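Local coordinates for protein similar to yteR (Bacilus subtilis) (Clostridium acetobutylicum, PDB 4WU0) that probably hydrolyses unsaturated rhamnogalacturonan fragments derived from pectin, at residues Tyr4-Ala9 with Lys44-Phe49; Ile82-Phe87 with Lys144-Glu149; His109-Glu114 with Thr156-Ile161; Lys276-Gly281 with Ser286-Ala291. One frame throughout, in Å; residues are numbered along the deposited sequence.

Interaction 1. Residues Tyr4-Ala9 with Lys44-Phe49; sequences YSKLMA and KKYLDF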
# COMPACT_ATOMS: atom_id res chain seq x y z
N TYR A 4 5.62 -18.38 6.97
CA TYR A 4 4.85 -17.40 7.70
C TYR A 4 3.62 -16.92 6.95
O TYR A 4 2.69 -16.39 7.57
CB TYR A 4 5.72 -16.20 8.11
CG TYR A 4 6.60 -16.51 9.30
CD1 TYR A 4 7.84 -17.09 9.13
CD2 TYR A 4 6.17 -16.25 10.58
CE1 TYR A 4 8.65 -17.40 10.21
CE2 TYR A 4 6.97 -16.54 11.67
CZ TYR A 4 8.20 -17.12 11.48
OH TYR A 4 8.99 -17.41 12.55
N SER A 5 3.57 -17.07 5.62
CA SER A 5 2.37 -16.60 4.92
C SER A 5 1.13 -17.37 5.39
O SER A 5 0.07 -16.80 5.72
CB SER A 5 2.51 -16.69 3.38
OG SER A 5 2.69 -18.03 2.98
N LYS A 6 1.28 -18.69 5.46
CA LYS A 6 0.17 -19.54 5.92
C LYS A 6 -0.06 -19.39 7.42
O LYS A 6 -1.21 -19.31 7.88
CB LYS A 6 0.45 -21.00 5.59
CG LYS A 6 -0.62 -21.95 6.10
CD LYS A 6 -0.31 -23.41 5.72
CE LYS A 6 -1.42 -24.34 6.17
NZ LYS A 6 -1.12 -25.74 5.77
N LEU A 7 1.01 -19.34 8.20
CA LEU A 7 0.87 -19.22 9.63
C LEU A 7 0.14 -17.92 9.98
O LEU A 7 -0.73 -17.90 10.83
CB LEU A 7 2.24 -19.28 10.33
CG LEU A 7 2.23 -19.19 11.85
CD1 LEU A 7 1.36 -20.26 12.50
CD2 LEU A 7 3.65 -19.23 12.42
N MET A 8 0.50 -16.83 9.33
CA MET A 8 -0.19 -15.58 9.58
C MET A 8 -1.64 -15.59 9.09
O MET A 8 -2.52 -15.07 9.77
CB MET A 8 0.54 -14.41 8.94
CG MET A 8 -0.11 -13.09 9.24
SD MET A 8 -0.27 -12.79 11.01
CE MET A 8 1.29 -12.02 11.22
N ALA A 9 -1.87 -16.15 7.91
CA ALA A 9 -3.24 -16.27 7.40
C ALA A 9 -4.10 -17.04 8.39
O ALA A 9 -5.21 -16.63 8.71
CB ALA A 9 -3.24 -16.96 6.03
N LYS A 44 -9.04 -24.43 -0.38
CA LYS A 44 -10.26 -23.63 -0.57
C LYS A 44 -10.67 -22.85 0.68
O LYS A 44 -11.39 -21.87 0.58
CB LYS A 44 -11.41 -24.52 -1.05
CG LYS A 44 -12.69 -23.75 -1.38
CD LYS A 44 -13.81 -24.65 -1.95
CE LYS A 44 -15.13 -23.89 -2.10
NZ LYS A 44 -15.01 -22.61 -2.88
N LYS A 45 -10.19 -23.25 1.85
CA LYS A 45 -10.59 -22.51 3.04
C LYS A 45 -10.14 -21.04 2.98
O LYS A 45 -10.79 -20.16 3.54
CB LYS A 45 -10.09 -23.18 4.32
CG LYS A 45 -8.71 -22.83 4.74
CD LYS A 45 -8.36 -23.51 6.06
CE LYS A 45 -6.86 -23.66 6.24
NZ LYS A 45 -6.51 -24.73 7.23
N TYR A 46 -9.04 -20.76 2.29
CA TYR A 46 -8.57 -19.37 2.17
C TYR A 46 -9.46 -18.58 1.20
O TYR A 46 -9.84 -17.44 1.49
CB TYR A 46 -7.09 -19.30 1.78
CG TYR A 46 -6.26 -20.00 2.81
CD1 TYR A 46 -6.17 -19.51 4.10
CD2 TYR A 46 -5.63 -21.20 2.52
CE1 TYR A 46 -5.45 -20.17 5.07
CE2 TYR A 46 -4.91 -21.87 3.47
CZ TYR A 46 -4.83 -21.36 4.75
OH TYR A 46 -4.11 -22.06 5.70
N LEU A 47 -9.82 -19.20 0.08
CA LEU A 47 -10.73 -18.57 -0.87
C LEU A 47 -12.08 -18.33 -0.20
O LEU A 47 -12.67 -17.26 -0.32
CB LEU A 47 -10.89 -19.42 -2.13
CG LEU A 47 -11.91 -18.89 -3.15
CD1 LEU A 47 -11.50 -17.50 -3.59
CD2 LEU A 47 -12.03 -19.84 -4.35
N ASP A 48 -12.55 -19.33 0.53
CA ASP A 48 -13.84 -19.20 1.20
C ASP A 48 -13.85 -18.05 2.21
O ASP A 48 -14.84 -17.34 2.31
CB ASP A 48 -14.23 -20.50 1.89
CG ASP A 48 -14.60 -21.59 0.90
OD1 ASP A 48 -14.97 -21.26 -0.25
OD2 ASP A 48 -14.53 -22.78 1.29
N PHE A 49 -12.74 -17.86 2.93
CA PHE A 49 -12.61 -16.75 3.85
C PHE A 49 -12.70 -15.41 3.13
O PHE A 49 -13.34 -14.48 3.61
CB PHE A 49 -11.30 -16.82 4.62
CG PHE A 49 -11.13 -15.72 5.63
CD1 PHE A 49 -11.84 -15.74 6.81
CD2 PHE A 49 -10.27 -14.66 5.38
CE1 PHE A 49 -11.69 -14.73 7.74
CE2 PHE A 49 -10.11 -13.65 6.32
CZ PHE A 49 -10.84 -13.69 7.50

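Interaction 2. Residues Ile82-Phe87 with Lys144-Glu149; sequences ILITLF and KEFGEE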
# COMPACT_ATOMS: atom_id res chain seq x y z
N ILE A 82 -8.97 -6.86 -4.79
CA ILE A 82 -9.47 -8.19 -4.44
C ILE A 82 -10.70 -8.58 -5.27
O ILE A 82 -10.90 -9.77 -5.55
CB ILE A 82 -9.71 -8.35 -2.92
CG1 ILE A 82 -9.91 -9.83 -2.55
CG2 ILE A 82 -10.84 -7.50 -2.42
CD1 ILE A 82 -8.65 -10.71 -2.65
N LEU A 83 -11.53 -7.61 -5.66
CA LEU A 83 -12.67 -7.92 -6.51
C LEU A 83 -12.24 -8.46 -7.88
O LEU A 83 -12.90 -9.36 -8.42
CB LEU A 83 -13.58 -6.71 -6.68
CG LEU A 83 -14.29 -6.20 -5.43
CD1 LEU A 83 -15.11 -4.95 -5.77
CD2 LEU A 83 -15.20 -7.27 -4.86
N ILE A 84 -11.15 -7.94 -8.44
CA ILE A 84 -10.60 -8.49 -9.67
C ILE A 84 -10.23 -9.95 -9.47
O ILE A 84 -10.55 -10.81 -10.30
CB ILE A 84 -9.42 -7.66 -10.20
CG1 ILE A 84 -9.91 -6.28 -10.59
CG2 ILE A 84 -8.77 -8.33 -11.42
CD1 ILE A 84 -8.80 -5.28 -10.89
N THR A 85 -9.54 -10.22 -8.37
CA THR A 85 -9.11 -11.57 -8.06
C THR A 85 -10.31 -12.50 -7.92
O THR A 85 -10.32 -13.60 -8.47
CB THR A 85 -8.27 -11.54 -6.78
OG1 THR A 85 -7.09 -10.77 -7.04
CG2 THR A 85 -7.90 -12.94 -6.31
N LEU A 86 -11.34 -12.04 -7.23
CA LEU A 86 -12.53 -12.87 -7.03
C LEU A 86 -13.28 -13.08 -8.34
O LEU A 86 -13.81 -14.17 -8.57
CB LEU A 86 -13.46 -12.26 -6.00
CG LEU A 86 -13.04 -12.39 -4.54
CD1 LEU A 86 -13.84 -11.45 -3.65
CD2 LEU A 86 -13.20 -13.83 -4.08
N PHE A 87 -13.34 -12.06 -9.19
CA PHE A 87 -14.03 -12.22 -10.47
C PHE A 87 -13.29 -13.24 -11.33
O PHE A 87 -13.92 -14.09 -11.98
CB PHE A 87 -14.18 -10.91 -11.22
CG PHE A 87 -14.90 -11.07 -12.54
CD1 PHE A 87 -16.21 -11.50 -12.56
CD2 PHE A 87 -14.27 -10.80 -13.73
CE1 PHE A 87 -16.89 -11.66 -13.77
CE2 PHE A 87 -14.94 -10.96 -14.94
CZ PHE A 87 -16.24 -11.39 -14.95
N LYS A 144 -5.53 -3.66 -17.08
CA LYS A 144 -4.94 -4.94 -17.50
C LYS A 144 -6.04 -5.95 -17.81
O LYS A 144 -5.96 -6.68 -18.80
CB LYS A 144 -4.01 -5.48 -16.41
CG LYS A 144 -3.32 -6.84 -16.71
CD LYS A 144 -2.38 -6.70 -17.89
CE LYS A 144 -1.38 -7.85 -18.00
NZ LYS A 144 -2.05 -9.17 -18.01
N GLU A 145 -7.07 -5.99 -16.98
CA GLU A 145 -8.14 -6.97 -17.14
C GLU A 145 -9.25 -6.57 -18.11
O GLU A 145 -9.76 -7.42 -18.85
CB GLU A 145 -8.72 -7.31 -15.75
CG GLU A 145 -9.76 -8.44 -15.74
CD GLU A 145 -9.17 -9.82 -16.08
OE1 GLU A 145 -7.94 -10.03 -15.90
OE2 GLU A 145 -9.96 -10.69 -16.53
N PHE A 146 -9.62 -5.29 -18.11
CA PHE A 146 -10.84 -4.85 -18.78
C PHE A 146 -10.71 -3.63 -19.68
O PHE A 146 -11.66 -3.30 -20.38
CB PHE A 146 -11.88 -4.40 -17.74
CG PHE A 146 -12.16 -5.39 -16.67
CD1 PHE A 146 -12.89 -6.54 -16.93
CD2 PHE A 146 -11.76 -5.14 -15.36
CE1 PHE A 146 -13.17 -7.44 -15.90
CE2 PHE A 146 -12.06 -6.03 -14.35
CZ PHE A 146 -12.75 -7.17 -14.62
N GLY A 147 -9.61 -2.91 -19.59
CA GLY A 147 -9.59 -1.50 -19.99
C GLY A 147 -8.97 -1.41 -21.34
O GLY A 147 -8.74 -2.42 -22.01
N GLU A 148 -8.72 -0.18 -21.77
CA GLU A 148 -7.97 0.05 -22.98
C GLU A 148 -6.56 0.42 -22.57
O GLU A 148 -6.37 1.22 -21.66
CB GLU A 148 -8.56 1.20 -23.78
CG GLU A 148 -9.95 0.97 -24.29
CD GLU A 148 -10.39 2.06 -25.26
OE1 GLU A 148 -10.26 3.26 -24.92
OE2 GLU A 148 -10.84 1.73 -26.36
N GLU A 149 -5.58 -0.16 -23.24
CA GLU A 149 -4.18 0.02 -22.87
C GLU A 149 -3.70 1.46 -22.89
O GLU A 149 -2.75 1.80 -22.18
CB GLU A 149 -3.26 -0.82 -23.78
CG GLU A 149 -3.27 -2.29 -23.47
CD GLU A 149 -2.25 -3.11 -24.25
OE1 GLU A 149 -1.83 -2.67 -25.36
OE2 GLU A 149 -1.89 -4.20 -23.74

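Interaction 3. Residues His109-Glu114 with Thr156-Ile161; sequences HPRTKE and THQFII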
# COMPACT_ATOMS: atom_id res chain seq x y z
N HIS A 109 -13.33 11.71 -10.94
CA HIS A 109 -12.57 11.97 -9.72
C HIS A 109 -11.69 13.19 -9.96
O HIS A 109 -11.04 13.28 -11.00
CB HIS A 109 -11.71 10.76 -9.37
CG HIS A 109 -11.06 10.85 -8.02
ND1 HIS A 109 -11.49 10.10 -6.95
CD2 HIS A 109 -10.02 11.59 -7.58
CE1 HIS A 109 -10.75 10.39 -5.89
NE2 HIS A 109 -9.84 11.29 -6.25
N PRO A 110 -11.72 14.16 -9.03
CA PRO A 110 -11.01 15.42 -9.30
C PRO A 110 -9.51 15.26 -9.38
O PRO A 110 -8.93 14.41 -8.70
CB PRO A 110 -11.42 16.33 -8.12
CG PRO A 110 -11.85 15.38 -7.04
CD PRO A 110 -12.47 14.22 -7.77
N ARG A 111 -8.89 16.11 -10.20
CA ARG A 111 -7.46 16.03 -10.47
C ARG A 111 -6.75 17.35 -10.27
O ARG A 111 -7.36 18.43 -10.39
CB ARG A 111 -7.23 15.56 -11.90
CG ARG A 111 -7.61 14.11 -12.13
CD ARG A 111 -7.67 13.83 -13.59
NE ARG A 111 -8.15 12.49 -13.96
CZ ARG A 111 -7.37 11.48 -14.34
NH1 ARG A 111 -6.04 11.59 -14.35
NH2 ARG A 111 -7.93 10.34 -14.72
N THR A 112 -5.46 17.27 -9.98
CA THR A 112 -4.61 18.45 -9.86
C THR A 112 -4.35 19.04 -11.23
O THR A 112 -4.77 18.48 -12.26
CB THR A 112 -3.25 18.12 -9.26
OG1 THR A 112 -2.56 17.25 -10.16
CG2 THR A 112 -3.40 17.43 -7.91
N LYS A 113 -3.67 20.18 -11.26
CA LYS A 113 -3.38 20.86 -12.52
C LYS A 113 -2.56 19.97 -13.47
O LYS A 113 -2.62 20.12 -14.70
CB LYS A 113 -2.68 22.19 -12.27
CG LYS A 113 -1.23 22.05 -11.84
CD LYS A 113 -0.51 23.40 -11.60
CE LYS A 113 -1.18 24.28 -10.54
NZ LYS A 113 -0.28 25.39 -10.09
N GLU A 114 -1.81 19.04 -12.89
CA GLU A 114 -1.01 18.07 -13.66
C GLU A 114 -1.67 16.70 -13.78
O GLU A 114 -1.00 15.69 -14.04
CB GLU A 114 0.37 17.93 -13.03
CG GLU A 114 1.12 19.23 -12.96
CD GLU A 114 2.38 19.12 -12.14
OE1 GLU A 114 2.26 18.86 -10.92
OE2 GLU A 114 3.48 19.29 -12.72
N THR A 156 0.76 5.99 -15.52
CA THR A 156 2.19 6.20 -15.38
C THR A 156 2.52 7.68 -15.15
O THR A 156 3.39 8.02 -14.36
CB THR A 156 3.00 5.64 -16.57
OG1 THR A 156 2.56 6.21 -17.79
CG2 THR A 156 2.83 4.13 -16.64
N HIS A 157 1.82 8.56 -15.85
CA HIS A 157 2.00 10.00 -15.65
C HIS A 157 1.77 10.38 -14.19
O HIS A 157 2.49 11.23 -13.63
CB HIS A 157 1.01 10.75 -16.55
CG HIS A 157 1.08 12.24 -16.44
ND1 HIS A 157 2.09 12.98 -17.01
CD2 HIS A 157 0.26 13.12 -15.83
CE1 HIS A 157 1.88 14.27 -16.77
NE2 HIS A 157 0.78 14.38 -16.05
N GLN A 158 0.80 9.74 -13.54
CA GLN A 158 0.55 10.05 -12.13
C GLN A 158 1.72 9.68 -11.24
O GLN A 158 2.09 10.43 -10.34
CB GLN A 158 -0.73 9.39 -11.65
CG GLN A 158 -1.92 9.91 -12.45
CD GLN A 158 -3.21 9.81 -11.71
OE1 GLN A 158 -3.29 10.14 -10.51
NE2 GLN A 158 -4.25 9.36 -12.41
N PHE A 159 2.34 8.53 -11.50
CA PHE A 159 3.55 8.16 -10.76
C PHE A 159 4.69 9.13 -10.99
O PHE A 159 5.42 9.46 -10.06
CB PHE A 159 4.02 6.75 -11.14
CG PHE A 159 3.24 5.67 -10.46
CD1 PHE A 159 3.61 5.23 -9.22
CD2 PHE A 159 2.11 5.14 -11.05
CE1 PHE A 159 2.90 4.25 -8.56
CE2 PHE A 159 1.37 4.15 -10.40
CZ PHE A 159 1.77 3.71 -9.16
N ILE A 160 4.87 9.55 -12.25
CA ILE A 160 5.98 10.42 -12.60
C ILE A 160 5.84 11.81 -11.99
O ILE A 160 6.80 12.37 -11.49
CB ILE A 160 6.12 10.49 -14.13
CG1 ILE A 160 6.64 9.15 -14.65
CG2 ILE A 160 7.05 11.61 -14.57
CD1 ILE A 160 6.48 8.93 -16.15
N ILE A 161 4.64 12.36 -12.05
CA ILE A 161 4.38 13.68 -11.48
C ILE A 161 4.49 13.62 -9.95
O ILE A 161 4.97 14.56 -9.33
CB ILE A 161 2.99 14.18 -11.90
CG1 ILE A 161 2.94 14.43 -13.40
CG2 ILE A 161 2.60 15.46 -11.13
CD1 ILE A 161 3.91 15.46 -13.91

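Interaction 4. Residues Lys276-Gly281 with Ser286-Ala291; sequences KGVRLG and SLKETA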
# COMPACT_ATOMS: atom_id res chain seq x y z
N LYS A 276 9.90 -8.42 -4.41
CA LYS A 276 9.21 -8.49 -5.69
C LYS A 276 10.00 -7.81 -6.80
O LYS A 276 10.05 -8.29 -7.93
CB LYS A 276 7.82 -7.84 -5.57
CG LYS A 276 7.03 -7.87 -6.84
CD LYS A 276 5.54 -7.59 -6.60
CE LYS A 276 4.73 -7.65 -7.87
NZ LYS A 276 3.29 -7.66 -7.59
N GLY A 277 10.63 -6.69 -6.46
CA GLY A 277 11.44 -5.97 -7.43
C GLY A 277 12.61 -6.81 -7.93
O GLY A 277 12.92 -6.80 -9.12
N VAL A 278 13.24 -7.56 -7.03
CA VAL A 278 14.30 -8.47 -7.45
C VAL A 278 13.74 -9.60 -8.32
O VAL A 278 14.33 -9.95 -9.36
CB VAL A 278 15.06 -9.06 -6.23
CG1 VAL A 278 16.01 -10.17 -6.66
CG2 VAL A 278 15.82 -7.96 -5.48
N ARG A 279 12.62 -10.18 -7.90
CA ARG A 279 12.03 -11.30 -8.61
C ARG A 279 11.68 -10.96 -10.06
O ARG A 279 11.88 -11.77 -10.96
CB ARG A 279 10.76 -11.80 -7.90
CG ARG A 279 10.04 -12.91 -8.67
CD ARG A 279 8.92 -13.58 -7.85
NE ARG A 279 7.85 -12.67 -7.46
CZ ARG A 279 6.85 -12.29 -8.25
NH1 ARG A 279 5.90 -11.48 -7.80
NH2 ARG A 279 6.78 -12.71 -9.52
N LEU A 280 11.16 -9.76 -10.27
CA LEU A 280 10.76 -9.35 -11.61
C LEU A 280 11.90 -8.69 -12.40
O LEU A 280 11.73 -8.33 -13.57
CB LEU A 280 9.54 -8.44 -11.51
CG LEU A 280 8.28 -9.18 -11.05
CD1 LEU A 280 7.20 -8.20 -10.67
CD2 LEU A 280 7.76 -10.15 -12.12
N GLY A 281 13.06 -8.52 -11.78
CA GLY A 281 14.21 -7.94 -12.46
C GLY A 281 14.29 -6.42 -12.43
O GLY A 281 15.18 -5.85 -13.09
N SER A 286 21.88 -8.56 -6.88
CA SER A 286 22.81 -8.37 -5.77
C SER A 286 22.09 -7.97 -4.47
O SER A 286 22.67 -8.07 -3.39
CB SER A 286 23.84 -7.31 -6.14
OG SER A 286 23.20 -6.06 -6.33
N LEU A 287 20.83 -7.55 -4.57
CA LEU A 287 20.06 -7.16 -3.39
C LEU A 287 19.39 -8.32 -2.68
O LEU A 287 18.71 -8.12 -1.66
CB LEU A 287 18.99 -6.12 -3.76
CG LEU A 287 19.53 -4.71 -3.93
CD1 LEU A 287 18.44 -3.82 -4.52
CD2 LEU A 287 19.99 -4.16 -2.61
N LYS A 288 19.52 -9.52 -3.22
CA LYS A 288 18.84 -10.68 -2.65
C LYS A 288 19.14 -10.88 -1.17
O LYS A 288 18.22 -11.08 -0.39
CB LYS A 288 19.20 -11.96 -3.39
CG LYS A 288 18.41 -12.17 -4.62
CD LYS A 288 18.91 -13.38 -5.40
CE LYS A 288 18.12 -13.59 -6.68
NZ LYS A 288 18.69 -14.74 -7.45
N GLU A 289 20.42 -10.89 -0.79
CA GLU A 289 20.75 -11.15 0.62
C GLU A 289 20.24 -10.02 1.52
O GLU A 289 19.77 -10.25 2.64
CB GLU A 289 22.23 -11.40 0.83
CG GLU A 289 22.73 -12.72 0.24
CD GLU A 289 21.96 -13.93 0.75
OE1 GLU A 289 21.71 -14.01 1.97
OE2 GLU A 289 21.61 -14.81 -0.08
N THR A 290 20.31 -8.78 1.03
CA THR A 290 19.78 -7.64 1.78
C THR A 290 18.29 -7.82 2.03
O THR A 290 17.80 -7.58 3.13
CB THR A 290 20.03 -6.35 1.00
OG1 THR A 290 21.44 -6.14 0.93
CG2 THR A 290 19.39 -5.15 1.66
N ALA A 291 17.57 -8.24 1.00
CA ALA A 291 16.13 -8.41 1.10
C ALA A 291 15.77 -9.53 2.07
O ALA A 291 14.83 -9.39 2.88
CB ALA A 291 15.52 -8.67 -0.28

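Interaction 1. Residues Tyr4-Ala9 with Lys44-Phe49
K6 leaves its helix with CG opposite the backbone N (chi1 177°) and stays extended to NZ, while Y46 is turned with CG opposite its carbonyl carbon (chi1 -59°), which sends its ring across to the helix of K6 and A9. The two side chains cross at about a right angle, so the methylene run of K6 passes over the phenol oxygen: CG of K6 lies 3.5 Å and CE 3.6 Å from Y46 OH. These are carbon contacts with the hydroxyl and leave the ammonium group beyond it. The hydroxyl has its polar partner in D10, one residue past A9 on the same helix, and this hydrogen bond ties the outer end of the ring to helix 4-14. On the outer half of the ring, next to the hydroxyl-bearing carbon, Y46 CE1 lies 4.0 Å from A9 CB. Within its own helix, Y46 is backed by K45, whose CG sits 3.9 Å above the ring plane over its centre. K6 NZ and K45 NZ, like charges, are 5.7 Å apart; K45 also touches D10, whose carboxylate may temper the repulsion. K6 packs on W40 as well, and Y46 on T41, both from helix 25-41. Helix-to-helix packing of this kind, with a tyrosine of helix 44-54 reaching helix 4-14, past the intervening helix 25-41 in sequence, fits the (alpha/alpha)6 barrel to which family 105 enzymes belong.

Interaction 2. Residues Ile82-Phe87 with Lys144-Glu149
E145, which touches I84 across the contact, has its carboxylate turned to helix 80-90, where OE1 forms a salt bridge with K88, the residue following F87. Lower on the same side chain, E145 CG comes within 4.4 Å of I84 CG2. E145 also covers one face of the F146 ring, its CG 3.4 Å above the ring plane and over the centre. F87 has CG opposite the backbone N (chi1 -179°), which carries its ring over toward the end of helix 129-146. There F146 CZ lies 4.0 Å from F87 CD2, and F146 CE1 is 4.1 Å from F87 CE2. F87 CD2 lies at the edge of the F146 ring, near its plane, and the two side chains cross at a slant. In what is probably the (alpha/alpha)6 barrel of this family, the contact joins helix 80-90 to the C-terminal part of helix 129-146, with helix 93-108 alongside: its R96 makes a cation-pi contact with F146 and also touches F87. I84 reaches the rim of F146 too, with CG1 at 4.3 Å from F146 CE2, so the phenylalanine edge fits against an isoleucine and an aromatic one turn apart on helix 80-90. Y142, one turn back along helix 129-146, meets the F146 ring with the two planes about 50° apart.

Interaction 3. Residues His109-Glu114 with Thr156-Ile161
H157 and E114 make the one hydrogen bond of this contact: NE2 of H157 donates to the backbone O of E114 over 3.0 Å. The carbonyl oxygen lies at the imidazole edge, close to the ring plane, yet the bond is bent, with an angle of 132° at the hydrogen, and the donor is tilted 30° from the carbonyl plane. Beside it, the E114 side chain crosses I161, whose CG2 touches OE1 of E114 at 3.4 Å, while I161 CD1 lies 4.0 Å from E114 OE2. I161 CG1 also stands 3.4 Å above the H157 ring, offset toward its rim, so the same side chain packs against both partners of the bond. Earlier in the loop, R111 NH1 comes to 3.5 Å from Q158 NE2, a meeting of two donors and no bond. D154 is shared: OD2 pairs with R111 NH2 and OD1 accepts from Q158 NE2, which may account for the nearness of the two donors. In the outer shell, R111 NH1 donates to N115 O and braces the loop itself, while N165 bonds E114 OE1 and F117 N bonds Q158 OE1, joining loop to helix 152-166. Because NE2 of H157 is the donor, that nitrogen carries a hydrogen. The negative charge of D154 probably offsets the approach of R111 NH1 to Q158 NE2.

Interaction 4. Residues Lys276-Gly281 with Ser286-Ala291
L287 meets V278 across a tight helical hairpin, in which helix 264-279 turns back through a short connection into helix 288-302, one of the antiparallel helix pairs from which (alpha/alpha)6 barrels are built. The first helix stops in a Schellman motif at G281, whose phi of 87° goes with two bonds back into the last turn, and a backbone link between G277 and L283 ties down the connection. Along the returning segment the contact begins at L287: its CB lies 4.0 Å from V278 CG2, while the rest of the side chain packs on V234 and L238, so this residue, just before helix 288-302, packs against both helix 264-279 and helix 223-240. K288 comes next and takes the other branch of the valine. Its CG approaches V278 CG1 to 3.7 Å and its CE stands 4.0 Å from that methyl, so the aliphatic run of the lysine passes obliquely by. V278 can serve both neighbours because its chi1 of 170° puts CG1 opposite the backbone N and CG2 opposite the carbonyl carbon, one methyl for each partner. The ammonium end of K288 carries on past the valine to a long, weak ion pair with E285 in the connection. A291, one turn on from L287, faces back toward the first helix, where it packs on L274 and L275, and its backbone N donates to L287 O over 2.9 Å.

From the N terminus, interaction 1 comes first, closing a loop of 34 residues that holds helix 25-41 and joining helix 4-14 to helix 44-54. Helix 80-90, next after 44-54, then opens interaction 2, and the two contacts touch where L47 CD1 packs 4.1 Å from L86 CD2. Interactions 2 and 3 cross: residues 109-114 lie within the loop closed by 82-87 and 144-149, while their partner 156-161 lies beyond it, so the two contacts alternate along the chain, though they do not touch. Interaction 4 follows separately with four intervening residues, a local hairpin. Interactions 1 and 3 sit on opposite sides of the chain's centre.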